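Local coordinates for TT1561 protein (Thermus thermophilus, PDB 1UF3) that is of unknown function but belongs to the calcineurin-like metallophosphoesterases, binds calcium ions and is predicted to act as a phosphoesterase, at residues 112-124 / 129-141. Numbering follows the deposited sequence.
Sequences GVGGEIADEGEPE and LRYPAWVAEYRLK
In one of the two mixed sheets of this calcineurin-like metallophosphoesterase, short strand 130-132 runs parallel to 116-118 and leads straight into helix 133-140. E116 N donates to L129 O (2.9 Å, nearly straight at 176°), Y131 N to E116 O and A118 N to Y131 O. The chain then loops back, and E124 forms a two-bond antiparallel bridge with R130 on the other edge of strand 130-132. R130 extends with CG anti to its backbone N (chi1 -179°) beside E116 and bends at chi3 (72°), which brings one guanidinium face against E124 CB, 3.7 Å from NH1. NH2 makes a weak bond to E122 O (2.9 Å), while NE donates to an in-plane water that also binds E120 O and E122 O. A leucine in place of R130 would probably leave that water without the NE donor and E122 O without its weak NH2 bond, freeing loop 119-123 to shift. P123 CG meets P132 CD at 3.6 Å, and A136 CB packs against V113 CG1 and I117 CD1. The Y131 ring turns its edge to G114 O, and its hydroxyl bonds to H98 and E125. Backbone pairing thus fixes the strand, whereas the arginine holds the loop by one weak direct bond and a water bridge.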
ATOM      1  N   GLY A 112     -23.445 -16.445  13.832  1.00 22.07           N
ATOM      2  CA  GLY A 112     -23.562 -16.535  15.275  1.00 22.33           C
ATOM      3  C   GLY A 112     -24.963 -16.661  15.826  1.00 21.41           C
ATOM      4  O   GLY A 112     -25.970 -16.580  15.104  1.00 19.56           O
ATOM      5  N   VAL A 113     -25.009 -16.925  17.125  1.00 20.46           N
ATOM      6  CA  VAL A 113     -26.256 -16.996  17.859  1.00 20.65           C
ATOM      7  C   VAL A 113     -25.884 -16.415  19.237  1.00 21.80           C
ATOM      8  O   VAL A 113     -25.148 -17.040  20.018  1.00 19.41           O
ATOM      9  CB  VAL A 113     -26.782 -18.422  17.998  1.00 21.36           C
ATOM     10  CG1 VAL A 113     -28.067 -18.398  18.793  1.00 23.57           C
ATOM     11  CG2 VAL A 113     -27.050 -19.038  16.621  1.00 20.10           C
ATOM     12  N   GLY A 114     -26.342 -15.187  19.480  1.00 20.38           N
ATOM     13  CA  GLY A 114     -26.071 -14.505  20.731  1.00 20.90           C
ATOM     14  C   GLY A 114     -27.132 -14.810  21.783  1.00 20.72           C
ATOM     15  O   GLY A 114     -27.958 -15.696  21.599  1.00 20.28           O
ATOM     16  N   GLY A 115     -27.112 -14.064  22.884  1.00 22.00           N
ATOM     17  CA  GLY A 115     -28.070 -14.298  23.952  1.00 22.49           C
ATOM     18  C   GLY A 115     -27.684 -15.555  24.709  1.00 24.06           C
ATOM     19  O   GLY A 115     -26.634 -16.146  24.458  1.00 23.38           O
ATOM     20  N   GLU A 116     -28.524 -15.981  25.637  1.00 25.45           N
ATOM     21  CA  GLU A 116     -28.235 -17.200  26.380  1.00 24.45           C
ATOM     22  C   GLU A 116     -28.813 -18.381  25.639  1.00 21.99           C
ATOM     23  O   GLU A 116     -30.005 -18.410  25.392  1.00 23.20           O
ATOM     24  CB  GLU A 116     -28.891 -17.159  27.759  1.00 26.87           C
ATOM     25  CG  GLU A 116     -28.654 -18.421  28.584  1.00 29.46           C
ATOM     26  CD  GLU A 116     -29.572 -18.498  29.800  1.00 32.43           C
ATOM     27  OE1 GLU A 116     -30.033 -17.438  30.273  1.00 30.15           O
ATOM     28  OE2 GLU A 116     -29.827 -19.625  30.278  1.00 36.29           O
ATOM     29  N   ILE A 117     -27.996 -19.354  25.256  1.00 21.53           N
ATOM     30  CA  ILE A 117     -28.586 -20.516  24.620  1.00 23.37           C
ATOM     31  C   ILE A 117     -28.861 -21.506  25.765  1.00 25.38           C
ATOM     32  O   ILE A 117     -27.942 -22.141  26.281  1.00 25.03           O
ATOM     33  CB  ILE A 117     -27.659 -21.192  23.580  1.00 22.01           C
ATOM     34  CG1 ILE A 117     -27.396 -20.253  22.392  1.00 24.02           C
ATOM     35  CG2 ILE A 117     -28.350 -22.445  23.043  1.00 23.90           C
ATOM     36  CD1 ILE A 117     -26.235 -20.708  21.457  1.00 19.90           C
ATOM     37  N   ALA A 118     -30.126 -21.606  26.168  1.00 28.05           N
ATOM     38  CA  ALA A 118     -30.548 -22.500  27.244  1.00 30.78           C
ATOM     39  C   ALA A 118     -30.841 -23.877  26.668  1.00 33.09           C
ATOM     40  O   ALA A 118     -31.170 -24.000  25.479  1.00 33.22           O
ATOM     41  CB  ALA A 118     -31.797 -21.938  27.923  1.00 31.80           C
ATOM     42  N   ASP A 119     -30.733 -24.916  27.496  1.00 32.76           N
ATOM     43  CA  ASP A 119     -30.984 -26.265  27.005  1.00 36.06           C
ATOM     44  C   ASP A 119     -32.407 -26.356  26.482  1.00 36.44           C
ATOM     45  O   ASP A 119     -32.656 -26.911  25.405  1.00 37.15           O
ATOM     46  CB  ASP A 119     -30.772 -27.317  28.110  1.00 36.46           C
ATOM     47  CG  ASP A 119     -29.383 -27.235  28.745  1.00 38.94           C
ATOM     48  OD1 ASP A 119     -28.453 -26.708  28.091  1.00 38.99           O
ATOM     49  OD2 ASP A 119     -29.218 -27.702  29.900  1.00 38.37           O
ATOM     50  N   GLU A 120     -33.332 -25.784  27.243  1.00 36.40           N
ATOM     51  CA  GLU A 120     -34.742 -25.814  26.892  1.00 37.76           C
ATOM     52  C   GLU A 120     -35.425 -24.522  27.291  1.00 35.60           C
ATOM     53  O   GLU A 120     -34.785 -23.500  27.487  1.00 36.90           O
ATOM     54  CB  GLU A 120     -35.433 -26.973  27.621  1.00 39.88           C
ATOM     55  CG  GLU A 120     -35.496 -28.271  26.857  1.00 43.82           C
ATOM     56  CD  GLU A 120     -36.171 -29.383  27.661  1.00 47.22           C
ATOM     57  OE1 GLU A 120     -35.558 -29.885  28.638  1.00 45.92           O
ATOM     58  OE2 GLU A 120     -37.323 -29.744  27.312  1.00 49.12           O
ATOM     59  N   GLY A 121     -36.741 -24.595  27.425  1.00 35.08           N
ATOM     60  CA  GLY A 121     -37.509 -23.440  27.833  1.00 34.86           C
ATOM     61  C   GLY A 121     -38.147 -22.659  26.703  1.00 34.97           C
ATOM     62  O   GLY A 121     -38.189 -23.089  25.542  1.00 33.27           O
ATOM     63  N   GLU A 122     -38.658 -21.491  27.067  1.00 34.60           N
ATOM     64  CA  GLU A 122     -39.308 -20.599  26.121  1.00 33.87           C
ATOM     65  C   GLU A 122     -38.382 -19.479  25.700  1.00 31.32           C
ATOM     66  O   GLU A 122     -37.605 -18.956  26.503  1.00 30.48           O
ATOM     67  CB  GLU A 122     -40.570 -19.985  26.736  1.00 35.50           C
ATOM     68  CG  GLU A 122     -41.728 -20.931  26.760  1.00 38.94           C
ATOM     69  CD  GLU A 122     -42.143 -21.312  25.369  1.00 39.33           C
ATOM     70  OE1 GLU A 122     -42.455 -22.501  25.143  1.00 40.04           O
ATOM     71  OE2 GLU A 122     -42.161 -20.411  24.506  1.00 41.06           O
ATOM     72  N   PRO A 123     -38.430 -19.118  24.418  1.00 30.73           N
ATOM     73  CA  PRO A 123     -37.580 -18.033  23.933  1.00 29.45           C
ATOM     74  C   PRO A 123     -38.043 -16.742  24.610  1.00 28.91           C
ATOM     75  O   PRO A 123     -39.221 -16.608  24.944  1.00 29.69           O
ATOM     76  CB  PRO A 123     -37.866 -18.012  22.431  1.00 29.96           C
ATOM     77  CG  PRO A 123     -38.219 -19.438  22.121  1.00 30.00           C
ATOM     78  CD  PRO A 123     -39.092 -19.825  23.304  1.00 30.05           C
ATOM     79  N   GLU A 124     -37.119 -15.811  24.808  1.00 28.38           N
ATOM     80  CA  GLU A 124     -37.408 -14.510  25.409  1.00 27.95           C
ATOM     81  C   GLU A 124     -36.501 -13.471  24.742  1.00 28.21           C
ATOM     82  O   GLU A 124     -35.294 -13.710  24.560  1.00 27.96           O
ATOM     83  CB  GLU A 124     -37.116 -14.554  26.912  1.00 28.49           C
ATOM     84  CG  GLU A 124     -37.198 -13.223  27.651  1.00 28.72           C
ATOM     85  CD  GLU A 124     -38.599 -12.648  27.663  1.00 27.60           C
ATOM     86  OE1 GLU A 124     -39.559 -13.435  27.685  1.00 28.20           O
ATOM     87  OE2 GLU A 124     -38.735 -11.410  27.653  1.00 31.56           O
ATOM     88  N   LEU A 129     -32.332 -11.950  26.572  1.00 27.44           N
ATOM     89  CA  LEU A 129     -32.255 -12.664  25.295  1.00 24.95           C
ATOM     90  C   LEU A 129     -31.959 -14.090  25.689  1.00 22.67           C
ATOM     91  O   LEU A 129     -30.885 -14.378  26.196  1.00 24.32           O
ATOM     92  CB  LEU A 129     -31.127 -12.146  24.398  1.00 22.93           C
ATOM     93  CG  LEU A 129     -31.149 -10.664  24.003  1.00 24.39           C
ATOM     94  CD1 LEU A 129     -30.143 -10.412  22.861  1.00 22.71           C
ATOM     95  CD2 LEU A 129     -32.548 -10.267  23.577  1.00 22.97           C
ATOM     96  N   ARG A 130     -32.890 -14.995  25.444  1.00 23.73           N
ATOM     97  CA  ARG A 130     -32.665 -16.379  25.819  1.00 25.78           C
ATOM     98  C   ARG A 130     -33.295 -17.261  24.773  1.00 24.79           C
ATOM     99  O   ARG A 130     -34.467 -17.082  24.426  1.00 24.78           O
ATOM    100  CB  ARG A 130     -33.306 -16.671  27.199  1.00 29.67           C
ATOM    101  CG  ARG A 130     -33.105 -18.095  27.697  1.00 34.25           C
ATOM    102  CD  ARG A 130     -33.788 -18.374  29.049  1.00 35.93           C
ATOM    103  NE  ARG A 130     -35.243 -18.458  28.931  1.00 37.59           N
ATOM    104  CZ  ARG A 130     -36.098 -17.494  29.284  1.00 38.92           C
ATOM    105  NH1 ARG A 130     -35.659 -16.346  29.797  1.00 39.52           N
ATOM    106  NH2 ARG A 130     -37.402 -17.674  29.108  1.00 37.73           N
ATOM    107  N   TYR A 131     -32.536 -18.220  24.263  1.00 22.03           N
ATOM    108  CA  TYR A 131     -33.119 -19.108  23.268  1.00 22.82           C
ATOM    109  C   TYR A 131     -32.838 -20.546  23.593  1.00 21.44           C
ATOM    110  O   TYR A 131     -31.739 -20.887  24.024  1.00 21.86           O
ATOM    111  CB  TYR A 131     -32.561 -18.836  21.853  1.00 22.27           C
ATOM    112  CG  TYR A 131     -32.536 -17.378  21.443  1.00 23.80           C
ATOM    113  CD1 TYR A 131     -31.395 -16.599  21.623  1.00 21.67           C
ATOM    114  CD2 TYR A 131     -33.656 -16.778  20.870  1.00 23.89           C
ATOM    115  CE1 TYR A 131     -31.371 -15.257  21.233  1.00 21.65           C
ATOM    116  CE2 TYR A 131     -33.638 -15.434  20.485  1.00 21.86           C
ATOM    117  CZ  TYR A 131     -32.504 -14.694  20.669  1.00 19.80           C
ATOM    118  OH  TYR A 131     -32.507 -13.376  20.313  1.00 21.70           O
ATOM    119  N   PRO A 132     -33.832 -21.411  23.396  1.00 21.72           N
ATOM    120  CA  PRO A 132     -33.628 -22.833  23.668  1.00 23.52           C
ATOM    121  C   PRO A 132     -32.744 -23.401  22.545  1.00 26.42           C
ATOM    122  O   PRO A 132     -32.778 -22.908  21.406  1.00 24.88           O
ATOM    123  CB  PRO A 132     -35.043 -23.392  23.659  1.00 23.74           C
ATOM    124  CG  PRO A 132     -35.781 -22.458  22.724  1.00 24.66           C
ATOM    125  CD  PRO A 132     -35.248 -21.113  23.107  1.00 22.06           C
ATOM    126  N   ALA A 133     -31.961 -24.428  22.858  1.00 26.19           N
ATOM    127  CA  ALA A 133     -31.063 -25.022  21.874  1.00 27.26           C
ATOM    128  C   ALA A 133     -31.663 -25.236  20.488  1.00 26.96           C
ATOM    129  O   ALA A 133     -31.014 -24.926  19.499  1.00 29.15           O
ATOM    130  CB  ALA A 133     -30.500 -26.348  22.397  1.00 27.96           C
ATOM    131  N   TRP A 134     -32.880 -25.772  20.401  1.00 27.21           N
ATOM    132  CA  TRP A 134     -33.485 -26.008  19.090  1.00 26.33           C
ATOM    133  C   TRP A 134     -33.558 -24.738  18.234  1.00 25.11           C
ATOM    134  O   TRP A 134     -33.508 -24.823  17.002  1.00 24.08           O
ATOM    135  CB  TRP A 134     -34.884 -26.625  19.201  1.00 27.18           C
ATOM    136  CG  TRP A 134     -35.987 -25.710  19.704  1.00 29.22           C
ATOM    137  CD1 TRP A 134     -36.392 -25.543  21.004  1.00 29.64           C
ATOM    138  CD2 TRP A 134     -36.813 -24.836  18.915  1.00 28.92           C
ATOM    139  NE1 TRP A 134     -37.416 -24.619  21.071  1.00 29.85           N
ATOM    140  CE2 TRP A 134     -37.693 -24.171  19.807  1.00 30.29           C
ATOM    141  CE3 TRP A 134     -36.891 -24.546  17.545  1.00 29.01           C
ATOM    142  CZ2 TRP A 134     -38.640 -23.232  19.370  1.00 29.73           C
ATOM    143  CZ3 TRP A 134     -37.836 -23.606  17.111  1.00 30.51           C
ATOM    144  CH2 TRP A 134     -38.697 -22.964  18.024  1.00 31.56           C
ATOM    145  N   VAL A 135     -33.667 -23.571  18.868  1.00 23.31           N
ATOM    146  CA  VAL A 135     -33.737 -22.338  18.106  1.00 22.03           C
ATOM    147  C   VAL A 135     -32.345 -22.022  17.560  1.00 23.66           C
ATOM    148  O   VAL A 135     -32.205 -21.624  16.398  1.00 23.51           O
ATOM    149  CB  VAL A 135     -34.261 -21.134  18.945  1.00 23.37           C
ATOM    150  CG1 VAL A 135     -33.987 -19.802  18.192  1.00 21.52           C
ATOM    151  CG2 VAL A 135     -35.764 -21.256  19.157  1.00 21.99           C
ATOM    152  N   ALA A 136     -31.316 -22.221  18.380  1.00 21.62           N
ATOM    153  CA  ALA A 136     -29.954 -21.951  17.935  1.00 24.52           C
ATOM    154  C   ALA A 136     -29.600 -22.877  16.775  1.00 25.94           C
ATOM    155  O   ALA A 136     -28.976 -22.445  15.802  1.00 25.30           O
ATOM    156  CB  ALA A 136     -28.956 -22.140  19.079  1.00 23.48           C
ATOM    157  N   GLU A 137     -29.999 -24.146  16.887  1.00 25.60           N
ATOM    158  CA  GLU A 137     -29.730 -25.131  15.846  1.00 25.98           C
ATOM    159  C   GLU A 137     -30.500 -24.779  14.575  1.00 25.46           C
ATOM    160  O   GLU A 137     -29.976 -24.902  13.460  1.00 22.59           O
ATOM    161  CB  GLU A 137     -30.127 -26.529  16.319  1.00 27.44           C
ATOM    162  CG  GLU A 137     -30.272 -27.534  15.205  1.00 34.03           C
ATOM    163  CD  GLU A 137     -30.669 -28.908  15.726  1.00 41.20           C
ATOM    164  OE1 GLU A 137     -31.117 -29.758  14.916  1.00 43.84           O
ATOM    165  OE2 GLU A 137     -30.524 -29.139  16.951  1.00 44.53           O
ATOM    166  N   TYR A 138     -31.747 -24.346  14.742  1.00 24.51           N
ATOM    167  CA  TYR A 138     -32.545 -23.966  13.591  1.00 25.82           C
ATOM    168  C   TYR A 138     -31.885 -22.787  12.854  1.00 25.64           C
ATOM    169  O   TYR A 138     -31.934 -22.723  11.631  1.00 27.24           O
ATOM    170  CB  TYR A 138     -33.977 -23.595  14.018  1.00 24.88           C
ATOM    171  CG  TYR A 138     -34.930 -23.396  12.846  1.00 26.64           C
ATOM    172  CD1 TYR A 138     -35.551 -24.485  12.238  1.00 26.30           C
ATOM    173  CD2 TYR A 138     -35.179 -22.115  12.325  1.00 27.54           C
ATOM    174  CE1 TYR A 138     -36.396 -24.320  11.145  1.00 28.16           C
ATOM    175  CE2 TYR A 138     -36.029 -21.938  11.219  1.00 26.90           C
ATOM    176  CZ  TYR A 138     -36.630 -23.042  10.640  1.00 26.57           C
ATOM    177  OH  TYR A 138     -37.485 -22.891   9.568  1.00 29.79           O
ATOM    178  N   ARG A 139     -31.269 -21.859  13.588  1.00 26.18           N
ATOM    179  CA  ARG A 139     -30.621 -20.717  12.951  1.00 25.28           C
ATOM    180  C   ARG A 139     -29.417 -21.184  12.146  1.00 25.25           C
ATOM    181  O   ARG A 139     -29.196 -20.739  11.028  1.00 23.17           O
ATOM    182  CB  ARG A 139     -30.091 -19.683  13.966  1.00 25.68           C
ATOM    183  CG  ARG A 139     -31.104 -19.019  14.889  1.00 25.87           C
ATOM    184  CD  ARG A 139     -32.325 -18.493  14.162  1.00 25.77           C
ATOM    185  NE  ARG A 139     -33.227 -17.823  15.094  1.00 24.86           N
ATOM    186  CZ  ARG A 139     -34.473 -17.443  14.809  1.00 25.11           C
ATOM    187  NH1 ARG A 139     -34.997 -17.661  13.606  1.00 23.03           N
ATOM    188  NH2 ARG A 139     -35.202 -16.832  15.732  1.00 23.85           N
ATOM    189  N   LEU A 140     -28.629 -22.074  12.735  1.00 24.14           N
ATOM    190  CA  LEU A 140     -27.422 -22.548  12.078  1.00 24.17           C
ATOM    191  C   LEU A 140     -27.599 -23.529  10.932  1.00 22.19           C
ATOM    192  O   LEU A 140     -26.698 -23.670  10.107  1.00 23.44           O
ATOM    193  CB  LEU A 140     -26.475 -23.140  13.112  1.00 25.54           C
ATOM    194  CG  LEU A 140     -26.106 -22.133  14.212  1.00 27.85           C
ATOM    195  CD1 LEU A 140     -25.319 -22.850  15.301  1.00 26.33           C
ATOM    196  CD2 LEU A 140     -25.302 -20.957  13.624  1.00 28.72           C
ATOM    197  N   LYS A 141     -28.741 -24.188  10.841  1.00 21.02           N
ATOM    198  CA  LYS A 141     -28.903 -25.144   9.762  1.00 23.90           C
ATOM    199  C   LYS A 141     -28.956 -24.468   8.386  1.00 24.23           C
ATOM    200  O   LYS A 141     -28.716 -25.122   7.374  1.00 23.54           O
ATOM    201  CB  LYS A 141     -30.152 -26.014   9.955  1.00 24.40           C
ATOM    202  CG  LYS A 141     -31.459 -25.315   9.660  1.00 23.86           C
ATOM    203  CD  LYS A 141     -32.572 -26.319   9.495  1.00 23.55           C
ATOM    204  CE  LYS A 141     -33.896 -25.620   9.208  1.00 23.72           C
ATOM    205  NZ  LYS A 141     -34.986 -26.579   8.880  1.00 23.98           N
TER
HETATM  206  O   HOH W   1     -34.075 -26.989  22.921  1.00 24.66           O
HETATM  207  O   HOH W   2     -35.464 -20.931  27.217  1.00 46.48           O